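Local coordinates for SusD superfamily protein (Bacteroides thetaiotaomicron VPI-5482, PDB 3HDX), which probably binds polysaccharide at the outer membrane as a SusD-family protein, feeding carbohydrate uptake in this gut bacterium, at residues A[39-44]-A[52-57]; A[44-49]-A[291-296]; A[280-285]-A[332-337]; A[362-367]-A[421-426]. All coordinates share one frame; numbering follows the deposited sequence. Where two conformers were deposited one is given.

In the fold
The four contacts show how the chemistry of an interface follows its place in a largely helical SusD fold. Contact 4, centred about 10 Å from the centre of the chain, is buried yet ionic, joining helix ends by a salt-bridge network. The others lie about 17 to 22 Å out; contacts 1 and 3 are still buried, and only contact 2 is partly exposed. Contact 1 is a small apolar packing of two helices. Contact 2 shares Gly44 with it and forms a two-stranded sheet with strand 47-48, which lies between those helices in the chain. Contact 3, beside contact 2, combines valine and leucine packing with bridging waters. A salt bridge, Asp45 to Arg421, ties contacts 2 and 4.

Contact 1 of 4, residues A[39-44]-A[52-57]; sequences GDLRKG and SDLQAV. With EDO (1,2-ethanediol), chain H.
The turn that ends helix 34-41 packs against helix 52-58, and Leu41 is the side chain that reaches across to it. Its CG stands anti to the backbone N (chi1 -175°), which carries CD2 across to the second helix. There the methyl lies 3.6 Å from the backbone Leu54 O, while Leu41 CD2 also reaches Val57 CB at 3.8 Å. The same methyl meets the end of the leucine opposite, Leu41 CD2 to Leu54 CD2 being 3.9 Å. The Leu41 and Val57 side chains lie roughly perpendicular, and the one methyl touches residues three apart on the partner helix, Leu54 and Val57. Beside this apolar patch the backbone closes in: Arg42 CA approaches Val57 O at 3.5 Å, with an angle of 159° at the hydrogen, a CA-H...O contact. The aliphatic start of Arg42 follows, its CG 3.7 Å from Val57 O, before the extended chain carries the guanidinium on to Asn60. This is plain helix packing, buried at four of its five touching residues. Leu68 and Leu69 of helix 67-73 back Leu54 and Val57 respectively, Val48 of strand 47-48 touches Leu41 and Leu54, and Trp431 of helix 430-441 lies against Arg42.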
loop_
_atom_site.group_PDB
_atom_site.type_symbol
_atom_site.label_atom_id
_atom_site.label_comp_id
_atom_site.label_asym_id
_atom_site.label_seq_id
_atom_site.Cartn_x
_atom_site.Cartn_y
_atom_site.Cartn_z
ATOM N N GLY A 39 -6.759 -4.565 3.211
ATOM C CA GLY A 39 -6.534 -3.198 3.657
ATOM C C GLY A 39 -7.725 -2.291 3.849
ATOM O O GLY A 39 -7.679 -1.411 4.679
ATOM N N ASP A 40 -8.759 -2.461 3.030
ATOM C CA ASP A 40 -9.961 -1.636 3.073
ATOM C C ASP A 40 -11.185 -2.350 3.633
ATOM O O ASP A 40 -11.960 -1.769 4.386
ATOM C CB ASP A 40 -10.342 -1.110 1.679
ATOM C CG ASP A 40 -9.491 0.031 1.239
ATOM O OD1 ASP A 40 -9.560 1.108 1.842
ATOM O OD2 ASP A 40 -8.751 -0.129 0.278
ATOM N N LEU A 41 -11.364 -3.617 3.255
ATOM C CA LEU A 41 -12.621 -4.317 3.585
ATOM C C LEU A 41 -12.715 -4.767 5.031
ATOM O O LEU A 41 -13.788 -4.666 5.656
ATOM C CB LEU A 41 -12.845 -5.472 2.601
ATOM C CG LEU A 41 -14.167 -6.267 2.705
ATOM C CD1 LEU A 41 -15.374 -5.351 2.473
ATOM C CD2 LEU A 41 -14.110 -7.395 1.659
ATOM N N ARG A 42 -11.611 -5.289 5.553
ATOM C CA ARG A 42 -11.508 -5.850 6.910
ATOM C C ARG A 42 -11.777 -4.781 7.972
ATOM O O ARG A 42 -11.008 -3.838 8.134
ATOM C CB ARG A 42 -10.144 -6.490 7.091
ATOM C CG ARG A 42 -10.008 -7.328 8.303
ATOM C CD ARG A 42 -8.650 -7.929 8.371
ATOM N NE ARG A 42 -8.528 -8.848 9.493
ATOM C CZ ARG A 42 -7.366 -9.323 9.935
ATOM N NH1 ARG A 42 -6.215 -9.019 9.303
ATOM N NH2 ARG A 42 -7.357 -10.114 11.003
ATOM N N LYS A 43 -12.889 -4.945 8.688
ATOM C CA LYS A 43 -13.389 -3.968 9.663
ATOM C C LYS A 43 -13.433 -2.535 9.089
ATOM O O LYS A 43 -13.309 -1.542 9.813
ATOM C CB LYS A 43 -12.605 -4.038 10.975
ATOM C CG LYS A 43 -12.659 -5.385 11.688
ATOM C CD LYS A 43 -14.078 -5.823 12.062
ATOM C CE LYS A 43 -14.772 -4.854 13.001
ATOM N NZ LYS A 43 -16.194 -5.232 13.296
ATOM N N GLY A 44 -13.724 -2.458 7.784
ATOM C CA GLY A 44 -13.695 -1.213 7.076
ATOM C C GLY A 44 -15.013 -0.496 7.034
ATOM O O GLY A 44 -15.950 -0.822 7.772
ATOM N N SER A 52 -21.419 -13.312 0.914
ATOM C CA SER A 52 -21.105 -13.741 2.280
ATOM C C SER A 52 -19.585 -13.852 2.496
ATOM O O SER A 52 -19.114 -13.642 3.608
ATOM C CB SER A 52 -21.814 -15.060 2.660
ATOM O OG SER A 52 -23.232 -14.926 2.589
ATOM N N ASP A 53 -18.830 -14.170 1.439
ATOM C CA ASP A 53 -17.353 -14.282 1.553
ATOM C C ASP A 53 -16.716 -12.920 1.863
ATOM O O ASP A 53 -15.955 -12.778 2.807
ATOM C CB ASP A 53 -16.688 -15.044 0.377
ATOM C CG ASP A 53 -16.914 -14.433 -0.978
ATOM O OD1 ASP A 53 -17.637 -13.427 -1.134
ATOM O OD2 ASP A 53 -16.307 -14.916 -1.962
ATOM N N LEU A 54 -17.134 -11.907 1.121
ATOM C CA LEU A 54 -16.681 -10.510 1.393
ATOM C C LEU A 54 -17.167 -10.064 2.768
ATOM O O LEU A 54 -16.431 -9.434 3.507
ATOM C CB LEU A 54 -17.185 -9.579 0.296
ATOM C CG LEU A 54 -16.712 -9.803 -1.141
ATOM C CD1 LEU A 54 -17.310 -8.768 -2.096
ATOM C CD2 LEU A 54 -15.176 -9.772 -1.253
ATOM N N GLN A 55 -18.390 -10.460 3.154
ATOM C CA GLN A 55 -18.906 -10.076 4.456
ATOM C C GLN A 55 -18.037 -10.699 5.576
ATOM O O GLN A 55 -17.835 -10.069 6.648
ATOM C CB GLN A 55 -20.399 -10.467 4.613
ATOM C CG GLN A 55 -21.005 -9.926 5.894
ATOM C CD GLN A 55 -21.007 -8.416 5.899
ATOM O OE1 GLN A 55 -21.783 -7.781 5.181
ATOM N NE2 GLN A 55 -20.075 -7.823 6.674
ATOM N N ALA A 56 -17.564 -11.948 5.356
ATOM C CA ALA A 56 -16.694 -12.607 6.348
ATOM C C ALA A 56 -15.381 -11.827 6.546
ATOM O O ALA A 56 -14.934 -11.637 7.671
ATOM C CB ALA A 56 -16.428 -14.059 6.001
ATOM N N VAL A 57 -14.806 -11.332 5.445
ATOM C CA VAL A 57 -13.608 -10.484 5.565
ATOM C C VAL A 57 -13.939 -9.234 6.401
ATOM O O VAL A 57 -13.228 -8.878 7.355
ATOM C CB VAL A 57 -13.066 -10.060 4.202
ATOM C CG1 VAL A 57 -11.871 -9.097 4.362
ATOM C CG2 VAL A 57 -12.713 -11.306 3.331
HETATM C C1 EDO H . -19.884 -0.561 7.279
HETATM O O1 EDO H . -18.803 -0.292 8.170
HETATM C C2 EDO H . -20.777 -1.598 7.933
HETATM O O2 EDO H . -20.011 -2.805 8.072
#

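Contact 2 of 4, residues A[44-49]-A[291-296]. With EDO (1,2-ethanediol), chain H.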
loop_
_atom_site.group_PDB
_atom_site.type_symbol
_atom_site.label_atom_id
_atom_site.label_comp_id
_atom_site.label_asym_id
_atom_site.label_seq_id
_atom_site.Cartn_x
_atom_site.Cartn_y
_atom_site.Cartn_z
ATOM N N GLY A 44 -13.724 -2.458 7.784
ATOM C CA GLY A 44 -13.695 -1.213 7.076
ATOM C C GLY A 44 -15.013 -0.496 7.034
ATOM O O GLY A 44 -15.950 -0.822 7.772
ATOM N N ASP A 45 -15.063 0.483 6.126
ATOM C CA ASP A 45 -16.239 1.356 5.952
ATOM C C ASP A 45 -17.129 0.942 4.833
ATOM O O ASP A 45 -18.124 1.628 4.587
ATOM C CB ASP A 45 -15.769 2.791 5.753
ATOM C CG ASP A 45 -15.048 3.319 7.000
ATOM O OD1 ASP A 45 -15.556 3.036 8.100
ATOM O OD2 ASP A 45 -14.015 4.003 6.862
ATOM N N PHE A 46 -16.792 -0.180 4.176
ATOM C CA PHE A 46 -17.589 -0.706 3.064
ATOM C C PHE A 46 -18.663 -1.678 3.543
ATOM O O PHE A 46 -18.403 -2.655 4.242
ATOM C CB PHE A 46 -16.713 -1.352 2.001
ATOM C CG PHE A 46 -15.902 -0.395 1.209
ATOM C CD1 PHE A 46 -14.643 -0.022 1.623
ATOM C CD2 PHE A 46 -16.392 0.144 0.019
ATOM C CE1 PHE A 46 -13.881 0.874 0.902
ATOM C CE2 PHE A 46 -15.631 1.033 -0.705
ATOM C CZ PHE A 46 -14.352 1.396 -0.261
ATOM N N THR A 47 -19.872 -1.385 3.105
ATOM C CA THR A 47 -21.013 -2.267 3.254
ATOM C C THR A 47 -20.920 -3.266 2.094
ATOM O O THR A 47 -20.529 -2.906 0.972
ATOM C CB THR A 47 -22.333 -1.470 3.178
ATOM O OG1 THR A 47 -22.409 -0.628 4.319
ATOM C CG2 THR A 47 -23.554 -2.395 3.169
ATOM N N VAL A 48 -21.261 -4.526 2.366
ATOM C CA VAL A 48 -21.253 -5.581 1.355
ATOM C C VAL A 48 -22.681 -5.755 0.844
ATOM O O VAL A 48 -23.596 -5.962 1.637
ATOM C CB VAL A 48 -20.704 -6.929 1.910
ATOM C CG1 VAL A 48 -20.768 -8.055 0.817
ATOM C CG2 VAL A 48 -19.280 -6.746 2.440
ATOM N N TYR A 49 -22.853 -5.712 -0.493
ATOM C CA TYR A 49 -24.177 -5.810 -1.098
ATOM C C TYR A 49 -24.826 -7.171 -0.888
ATOM O O TYR A 49 -25.970 -7.250 -0.406
ATOM C CB TYR A 49 -24.089 -5.506 -2.585
ATOM C CG TYR A 49 -25.433 -5.295 -3.244
ATOM C CD1 TYR A 49 -26.059 -4.067 -3.169
ATOM C CD2 TYR A 49 -26.040 -6.313 -3.943
ATOM C CE1 TYR A 49 -27.316 -3.848 -3.779
ATOM C CE2 TYR A 49 -27.310 -6.119 -4.569
ATOM C CZ TYR A 49 -27.932 -4.894 -4.459
ATOM O OH TYR A 49 -29.161 -4.678 -5.077
ATOM N N PRO A 291 -23.020 -2.585 -7.110
ATOM C CA PRO A 291 -21.623 -2.738 -6.685
ATOM C C PRO A 291 -21.500 -3.908 -5.698
ATOM O O PRO A 291 -22.478 -4.168 -4.975
ATOM C CB PRO A 291 -21.350 -1.406 -5.979
ATOM C CG PRO A 291 -22.631 -1.005 -5.381
ATOM C CD PRO A 291 -23.681 -1.462 -6.410
ATOM N N GLU A 292 -20.362 -4.621 -5.658
ATOM C CA GLU A 292 -20.178 -5.704 -4.669
ATOM C C GLU A 292 -20.038 -5.110 -3.271
ATOM O O GLU A 292 -20.538 -5.683 -2.294
ATOM C CB GLU A 292 -18.959 -6.614 -4.931
ATOM C CG GLU A 292 -19.048 -7.496 -6.174
ATOM C CD GLU A 292 -20.337 -8.340 -6.293
ATOM O OE1 GLU A 292 -20.971 -8.794 -5.297
ATOM O OE2 GLU A 292 -20.730 -8.514 -7.457
ATOM N N ILE A 293 -19.372 -3.959 -3.180
ATOM C CA ILE A 293 -19.172 -3.244 -1.903
ATOM C C ILE A 293 -19.363 -1.750 -2.157
ATOM O O ILE A 293 -19.138 -1.275 -3.255
ATOM C CB ILE A 293 -17.785 -3.543 -1.248
ATOM C CG1 ILE A 293 -16.632 -2.841 -2.001
ATOM C CG2 ILE A 293 -17.546 -5.066 -1.110
ATOM C CD1 ILE A 293 -15.216 -3.125 -1.409
ATOM N N TYR A 294 -19.779 -1.025 -1.136
ATOM C CA TYR A 294 -20.033 0.414 -1.282
ATOM C C TYR A 294 -20.006 1.086 0.079
ATOM O O TYR A 294 -20.113 0.413 1.114
ATOM C CB TYR A 294 -21.396 0.670 -1.995
ATOM C CG TYR A 294 -22.593 0.181 -1.208
ATOM C CD1 TYR A 294 -22.982 -1.158 -1.231
ATOM C CD2 TYR A 294 -23.372 1.078 -0.466
ATOM C CE1 TYR A 294 -24.079 -1.613 -0.489
ATOM C CE2 TYR A 294 -24.468 0.644 0.266
ATOM C CZ TYR A 294 -24.832 -0.694 0.258
ATOM O OH TYR A 294 -25.935 -1.097 1.005
ATOM N N ILE A 295 -19.845 2.399 0.067
ATOM C CA ILE A 295 -19.943 3.200 1.288
ATOM C C ILE A 295 -21.408 3.645 1.364
ATOM O O ILE A 295 -21.902 4.345 0.465
ATOM C CB ILE A 295 -19.017 4.440 1.316
ATOM C CG1 ILE A 295 -17.563 4.120 0.895
ATOM C CG2 ILE A 295 -19.059 5.060 2.769
ATOM C CD1 ILE A 295 -16.745 3.120 1.806
ATOM N N SER A 296 -22.109 3.177 2.397
ATOM C CA SER A 296 -23.529 3.528 2.537
ATOM C C SER A 296 -23.704 5.020 2.867
ATOM O O SER A 296 -22.766 5.701 3.304
ATOM C CB SER A 296 -24.158 2.724 3.659
ATOM O OG SER A 296 -23.661 3.152 4.910
HETATM C C1 EDO H . -19.884 -0.561 7.279
HETATM O O1 EDO H . -18.803 -0.292 8.170
HETATM C C2 EDO H . -20.777 -1.598 7.933
HETATM O O2 EDO H . -20.011 -2.805 8.072
HETATM O O HOH W 1 -20.875 1.567 4.504
#
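Phe46 is clasped between two isoleucines, and this sandwich is the tight half of the contact. Ile295 CD1 sits over the centre of one face, 3.4 Å from the centroid of the Phe46 ring. On the opposite face Ile293 CD1 lies nearer the rim, 4.1 Å from the same centroid; both are CH-pi contacts. The bend of Ile295 at its second torsion (chi2 -63°) brings that methyl over the ring. With an alanine here instead of Phe46, both isoleucine methyls would probably lose the ring they pack on, and Phe335 its edge-to-face partner. Backbone bonds fix the register: Thr47 N donates to Tyr294 O at 2.7 Å, Tyr294 N returns a bond to Thr47 O at 2.9 Å, and Tyr49 N adds a nearly straight one (172°) to Glu292 O. The looser side carries Thr47 and Tyr294 and is partly exposed. Thr47 CB rests over a face of the Tyr294 ring, 4.1 Å from its centroid, and Thr47 CG2 lies 3.5 Å from Tyr294 OH. Here water 1 joins Asp45 O, Thr47 OG1 and Ser296 N, with an ethanediol, probably from the crystallisation liquor, bound to Gly44 O nearby. The arrangement is a two-stranded antiparallel ribbon between distant parts of the chain, with Ser296 as N-cap of helix 297-303.

Contact 3 of 4, residues A[280-285]-A[332-337]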
loop_
_atom_site.group_PDB
_atom_site.type_symbol
_atom_site.label_atom_id
_atom_site.label_comp_id
_atom_site.label_asym_id
_atom_site.label_seq_id
_atom_site.Cartn_x
_atom_site.Cartn_y
_atom_site.Cartn_z
ATOM N N THR A 280 -16.113 -2.191 -6.547
ATOM C CA THR A 280 -16.870 -0.962 -6.295
ATOM C C THR A 280 -17.735 -0.439 -7.413
ATOM O O THR A 280 -18.750 0.181 -7.117
ATOM C CB THR A 280 -15.890 0.167 -5.882
ATOM O OG1 THR A 280 -14.913 0.354 -6.909
ATOM C CG2 THR A 280 -15.250 -0.140 -4.489
ATOM N N LEU A 281 -17.359 -0.637 -8.671
ATOM C CA LEU A 281 -18.125 -0.014 -9.743
ATOM C C LEU A 281 -19.381 -0.766 -10.149
ATOM O O LEU A 281 -19.468 -1.984 -10.077
ATOM C CB LEU A 281 -17.240 0.304 -10.946
ATOM C CG LEU A 281 -16.034 1.246 -10.732
ATOM C CD1 LEU A 281 -15.474 1.785 -12.093
ATOM C CD2 LEU A 281 -16.342 2.460 -9.750
ATOM N N ALA A 282 -20.353 0.019 -10.587
ATOM C CA ALA A 282 -21.630 -0.487 -11.111
ATOM C C ALA A 282 -22.179 0.585 -12.062
ATOM O O ALA A 282 -21.548 1.615 -12.301
ATOM C CB ALA A 282 -22.610 -0.776 -9.990
ATOM N N TYR A 283 -23.351 0.302 -12.638
ATOM C CA TYR A 283 -24.016 1.196 -13.579
ATOM C C TYR A 283 -24.176 2.600 -12.974
ATOM O O TYR A 283 -24.563 2.701 -11.816
ATOM C CB TYR A 283 -25.379 0.587 -13.957
ATOM C CG TYR A 283 -26.041 1.371 -15.040
ATOM C CD1 TYR A 283 -25.698 1.146 -16.362
ATOM C CD2 TYR A 283 -26.931 2.416 -14.739
ATOM C CE1 TYR A 283 -26.245 1.931 -17.387
ATOM C CE2 TYR A 283 -27.491 3.215 -15.766
ATOM C CZ TYR A 283 -27.148 2.950 -17.082
ATOM O OH TYR A 283 -27.677 3.736 -18.100
ATOM N N PRO A 284 -23.936 3.678 -13.751
ATOM C CA PRO A 284 -23.616 3.744 -15.175
ATOM C C PRO A 284 -22.156 3.655 -15.579
ATOM O O PRO A 284 -21.880 3.700 -16.785
ATOM C CB PRO A 284 -24.176 5.125 -15.544
ATOM C CG PRO A 284 -23.879 5.919 -14.410
ATOM C CD PRO A 284 -24.168 5.040 -13.231
ATOM N N LEU A 285 -21.230 3.474 -14.622
ATOM C CA LEU A 285 -19.811 3.460 -14.942
ATOM C C LEU A 285 -19.406 2.203 -15.713
ATOM O O LEU A 285 -18.527 2.265 -16.559
ATOM C CB LEU A 285 -18.933 3.648 -13.682
ATOM C CG LEU A 285 -19.068 4.996 -12.965
ATOM C CD1 LEU A 285 -20.167 4.981 -11.867
ATOM C CD2 LEU A 285 -17.797 5.421 -12.306
ATOM N N THR A 332 -27.969 2.292 -2.943
ATOM C CA THR A 332 -26.577 1.820 -2.874
ATOM C C THR A 332 -25.710 2.692 -3.800
ATOM O O THR A 332 -25.394 2.301 -4.946
ATOM C CB THR A 332 -26.423 0.326 -3.171
ATOM O OG1 THR A 332 -26.582 0.069 -4.558
ATOM C CG2 THR A 332 -27.486 -0.463 -2.365
ATOM N N PRO A 333 -25.304 3.875 -3.300
ATOM C CA PRO A 333 -24.433 4.729 -4.097
ATOM C C PRO A 333 -23.104 4.030 -4.404
ATOM O O PRO A 333 -22.624 3.232 -3.612
ATOM C CB PRO A 333 -24.201 5.961 -3.212
ATOM C CG PRO A 333 -24.842 5.709 -1.945
ATOM C CD PRO A 333 -25.480 4.394 -1.928
ATOM N N VAL A 334 -22.520 4.392 -5.533
ATOM C CA VAL A 334 -21.308 3.773 -6.049
ATOM C C VAL A 334 -20.086 4.572 -5.608
ATOM O O VAL A 334 -19.983 5.769 -5.908
ATOM C CB VAL A 334 -21.340 3.695 -7.575
ATOM C CG1 VAL A 334 -20.002 3.210 -8.149
ATOM C CG2 VAL A 334 -22.499 2.753 -8.047
ATOM N N PHE A 335 -19.138 3.894 -4.951
ATOM C CA PHE A 335 -17.859 4.503 -4.602
ATOM C C PHE A 335 -17.046 4.548 -5.912
ATOM O O PHE A 335 -16.476 3.540 -6.382
ATOM C CB PHE A 335 -17.177 3.694 -3.513
ATOM C CG PHE A 335 -15.871 4.253 -3.080
ATOM C CD1 PHE A 335 -15.864 5.339 -2.228
ATOM C CD2 PHE A 335 -14.654 3.726 -3.521
ATOM C CE1 PHE A 335 -14.699 5.911 -1.787
ATOM C CE2 PHE A 335 -13.440 4.302 -3.072
ATOM C CZ PHE A 335 -13.483 5.370 -2.188
ATOM N N SER A 336 -17.022 5.744 -6.487
ATOM C CA SER A 336 -16.469 5.990 -7.804
ATOM C C SER A 336 -15.128 6.717 -7.798
ATOM O O SER A 336 -14.632 7.100 -8.856
ATOM C CB SER A 336 -17.515 6.793 -8.601
ATOM O OG SER A 336 -17.812 8.009 -7.942
ATOM N N LYS A 337 -14.513 6.879 -6.619
ATOM C CA LYS A 337 -13.226 7.568 -6.501
ATOM C C LYS A 337 -12.204 7.076 -7.534
ATOM O O LYS A 337 -11.524 7.870 -8.168
ATOM C CB LYS A 337 -12.669 7.370 -5.095
ATOM C CG LYS A 337 -11.324 7.976 -4.839
ATOM C CD LYS A 337 -10.790 7.559 -3.499
ATOM C CE LYS A 337 -9.384 8.110 -3.257
ATOM N NZ LYS A 337 -8.882 7.908 -1.834
HETATM O O HOH W 2 -19.347 1.104 -4.634
HETATM O O HOH W 3 -13.896 2.963 -6.975
#
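Val334 reaches from strand 334-335 into the bend formed by residues 280-285, and its two methyls part there. From CB, CG1 extends anti to the backbone N (chi1 173°) and comes within 3.4 Å of the carbonyl Thr280 O. The same methyl meets two leucine ends, Val334 CG1 lying 4.1 Å from Leu281 CD2 and equally far from Leu285 CD1. The other branch turns to the alanine, with Val334 CG2 4.0 Å from Ala282 CB. The Leu285 and Val334 side chains run antiparallel alongside one another, and Leu285 CD2 goes on to rest against Ser336 CB. The strand pairs antiparallel with strand 325-326, through backbone hydrogen bonds between Val334 and Gln326 and between Ser336 and Tyr324; the loop after helix 276-280 thus packs against a small two-stranded sheet. Water takes the place of direct polar bonds between the segments. Water 2 donates to Thr280 O and accepts from Phe335 N at 2.8 Å, while water 3 links Thr280 OG1 to Phe335 O, donating to that carbonyl at 2.7 Å. The Thr280 and Phe335 side chains run abreast in a common direction, and Thr280 CG2 lies 4.0 Å from Phe335 CD2.

Contact 4 of 4, residues A[362-367]-A[421-426]; sequences RLEDIT and RRELMG
Leu424, Glu423 and Arg362 bury the most surface here, and they divide the work between packing and charge. Arg362 grips Glu423 end-on with two nitrogens, both to one oxygen: Arg362 NH1 lies 2.9 Å from Glu423 OE2, on the anti lone pair, and Arg362 NH2 lies 3.1 Å from Glu423 OE2, approaching from above the carboxylate plane. The oxygen stays close to the guanidinium plane, although the two flat groups are turned 64° apart. Arg362 NH1 also makes a weak bond of 2.9 Å to Glu364 OE1, so the cation stands between two carboxylates whose nearest oxygens, Glu364 OE2 and Glu423 OE2, are 4.5 Å apart; its charge probably eases their repulsion. Arg362 NH2 has a second salt bridge, to Glu427. Leu424 supplies the apolar part. Its CD2 lies over a face of the guanidinium, 3.8 Å from Arg362 NH2, and CD1 rests 3.8 Å from Asp365 OD1. A leucine in place of Arg362 would probably leave Glu364 and Glu423 facing each other without the cation between them, and Glu427 with one salt bridge fewer. Arg394 and Arg311 also pair with Glu423; Thr235 holds Glu364, and Thr361 and Arg420 hold Asp365. The whole is a buried salt-bridge network, centred on the N-terminal end of helix 363-376, with Arg362 at its N-cap position, and the C-terminal end of helix 409-423.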
loop_
_atom_site.group_PDB
_atom_site.type_symbol
_atom_site.label_atom_id
_atom_site.label_comp_id
_atom_site.label_asym_id
_atom_site.label_seq_id
_atom_site.Cartn_x
_atom_site.Cartn_y
_atom_site.Cartn_z
ATOM N N ARG A 362 1.750 8.042 -1.266
ATOM C CA ARG A 362 1.774 9.333 -1.903
ATOM C C ARG A 362 1.990 10.376 -0.805
ATOM O O ARG A 362 1.899 10.066 0.393
ATOM C CB ARG A 362 0.487 9.593 -2.700
ATOM C CG ARG A 362 -0.814 9.453 -1.897
ATOM C CD ARG A 362 -1.994 9.435 -2.884
ATOM N NE ARG A 362 -3.307 9.254 -2.248
ATOM C CZ ARG A 362 -4.084 10.243 -1.812
ATOM N NH1 ARG A 362 -3.681 11.501 -1.823
ATOM N NH2 ARG A 362 -5.273 9.961 -1.314
ATOM N N LEU A 363 2.229 11.626 -1.208
ATOM C CA LEU A 363 2.584 12.663 -0.226
ATOM C C LEU A 363 1.585 12.854 0.900
ATOM O O LEU A 363 1.970 13.084 2.050
ATOM C CB LEU A 363 2.938 14.024 -0.862
ATOM C CG LEU A 363 4.398 14.128 -1.316
ATOM C CD1 LEU A 363 4.624 15.404 -2.125
ATOM C CD2 LEU A 363 5.380 14.040 -0.170
ATOM N N GLU A 364 0.301 12.709 0.600
ATOM C CA GLU A 364 -0.719 12.921 1.645
ATOM C C GLU A 364 -0.602 11.858 2.754
ATOM O O GLU A 364 -0.793 12.150 3.946
ATOM C CB GLU A 364 -2.147 12.940 1.068
ATOM C CG GLU A 364 -2.474 14.143 0.155
ATOM C CD GLU A 364 -1.937 14.069 -1.257
ATOM O OE1 GLU A 364 -1.262 13.062 -1.622
ATOM O OE2 GLU A 364 -2.230 15.013 -2.012
ATOM N N ASP A 365 -0.346 10.619 2.347
ATOM C CA ASP A 365 -0.123 9.515 3.301
ATOM C C ASP A 365 1.061 9.837 4.224
ATOM O O ASP A 365 0.935 9.804 5.446
ATOM C CB ASP A 365 0.089 8.188 2.592
ATOM C CG ASP A 365 0.596 7.096 3.531
ATOM O OD1 ASP A 365 0.040 6.962 4.650
ATOM O OD2 ASP A 365 1.572 6.390 3.154
ATOM N N ILE A 366 2.198 10.158 3.602
ATOM C CA ILE A 366 3.422 10.414 4.345
ATOM C C ILE A 366 3.298 11.651 5.260
ATOM O O ILE A 366 3.812 11.655 6.371
ATOM C CB ILE A 366 4.639 10.523 3.400
ATOM C CG1 ILE A 366 4.851 9.195 2.623
ATOM C CG2 ILE A 366 5.913 10.897 4.161
ATOM C CD1 ILE A 366 5.066 7.948 3.436
ATOM N N THR A 367 2.561 12.666 4.799
ATOM C CA THR A 367 2.309 13.869 5.580
ATOM C C THR A 367 1.454 13.575 6.790
ATOM O O THR A 367 1.787 14.015 7.903
ATOM C CB THR A 367 1.724 14.968 4.686
ATOM O OG1 THR A 367 2.667 15.223 3.630
ATOM C CG2 THR A 367 1.381 16.260 5.474
ATOM N N ARG A 421 -8.716 8.260 7.138
ATOM C CA ARG A 421 -9.916 7.490 6.783
ATOM C C ARG A 421 -10.567 8.111 5.549
ATOM O O ARG A 421 -10.967 7.400 4.653
ATOM C CB ARG A 421 -10.880 7.482 7.942
ATOM C CG ARG A 421 -12.126 6.610 7.817
ATOM C CD ARG A 421 -12.937 6.783 9.079
ATOM N NE ARG A 421 -14.028 5.799 9.215
ATOM C CZ ARG A 421 -14.885 5.787 10.223
ATOM N NH1 ARG A 421 -14.816 6.683 11.201
ATOM N NH2 ARG A 421 -15.804 4.816 10.293
ATOM N N ARG A 422 -10.683 9.435 5.557
ATOM C CA ARG A 422 -11.216 10.161 4.426
ATOM C C ARG A 422 -10.293 10.190 3.199
ATOM O O ARG A 422 -10.701 9.869 2.083
ATOM C CB ARG A 422 -11.596 11.591 4.847
ATOM C CG ARG A 422 -12.750 11.647 5.804
ATOM C CD ARG A 422 -13.188 13.046 6.087
ATOM N NE ARG A 422 -12.264 13.727 6.977
ATOM C CZ ARG A 422 -12.365 13.823 8.306
ATOM N NH1 ARG A 422 -13.373 13.284 8.971
ATOM N NH2 ARG A 422 -11.438 14.491 8.970
ATOM N N GLU A 423 -9.054 10.589 3.420
ATOM C CA GLU A 423 -8.131 10.806 2.323
ATOM C C GLU A 423 -7.704 9.574 1.599
ATOM O O GLU A 423 -7.654 9.582 0.375
ATOM C CB GLU A 423 -6.888 11.566 2.848
ATOM C CG GLU A 423 -5.882 11.938 1.789
ATOM C CD GLU A 423 -6.448 12.847 0.679
ATOM O OE1 GLU A 423 -7.410 13.590 0.961
ATOM O OE2 GLU A 423 -5.856 12.843 -0.445
ATOM N N LEU A 424 -7.464 8.507 2.346
ATOM C CA LEU A 424 -6.911 7.287 1.787
ATOM C C LEU A 424 -7.960 6.197 1.560
ATOM O O LEU A 424 -7.618 5.022 1.292
ATOM C CB LEU A 424 -5.757 6.784 2.682
ATOM C CG LEU A 424 -4.642 7.806 2.990
ATOM C CD1 LEU A 424 -3.667 7.300 4.074
ATOM C CD2 LEU A 424 -3.875 8.145 1.707
HETATM N N MSE A 425 -9.233 6.566 1.603
HETATM C CA MSE A 425 -10.335 5.611 1.409
HETATM C C MSE A 425 -10.162 4.881 0.062
HETATM O O MSE A 425 -9.968 5.516 -0.974
HETATM C CB MSE A 425 -11.666 6.369 1.474
HETATM C CG MSE A 425 -12.907 5.470 1.452
HETATM SE SE MSE A 425 -14.517 6.471 1.798
HETATM C CE MSE A 425 -14.395 6.803 3.678
ATOM N N GLY A 426 -10.208 3.556 0.108
ATOM C CA GLY A 426 -10.022 2.760 -1.074
ATOM C C GLY A 426 -8.586 2.525 -1.548
ATOM O O GLY A 426 -8.370 1.925 -2.630
#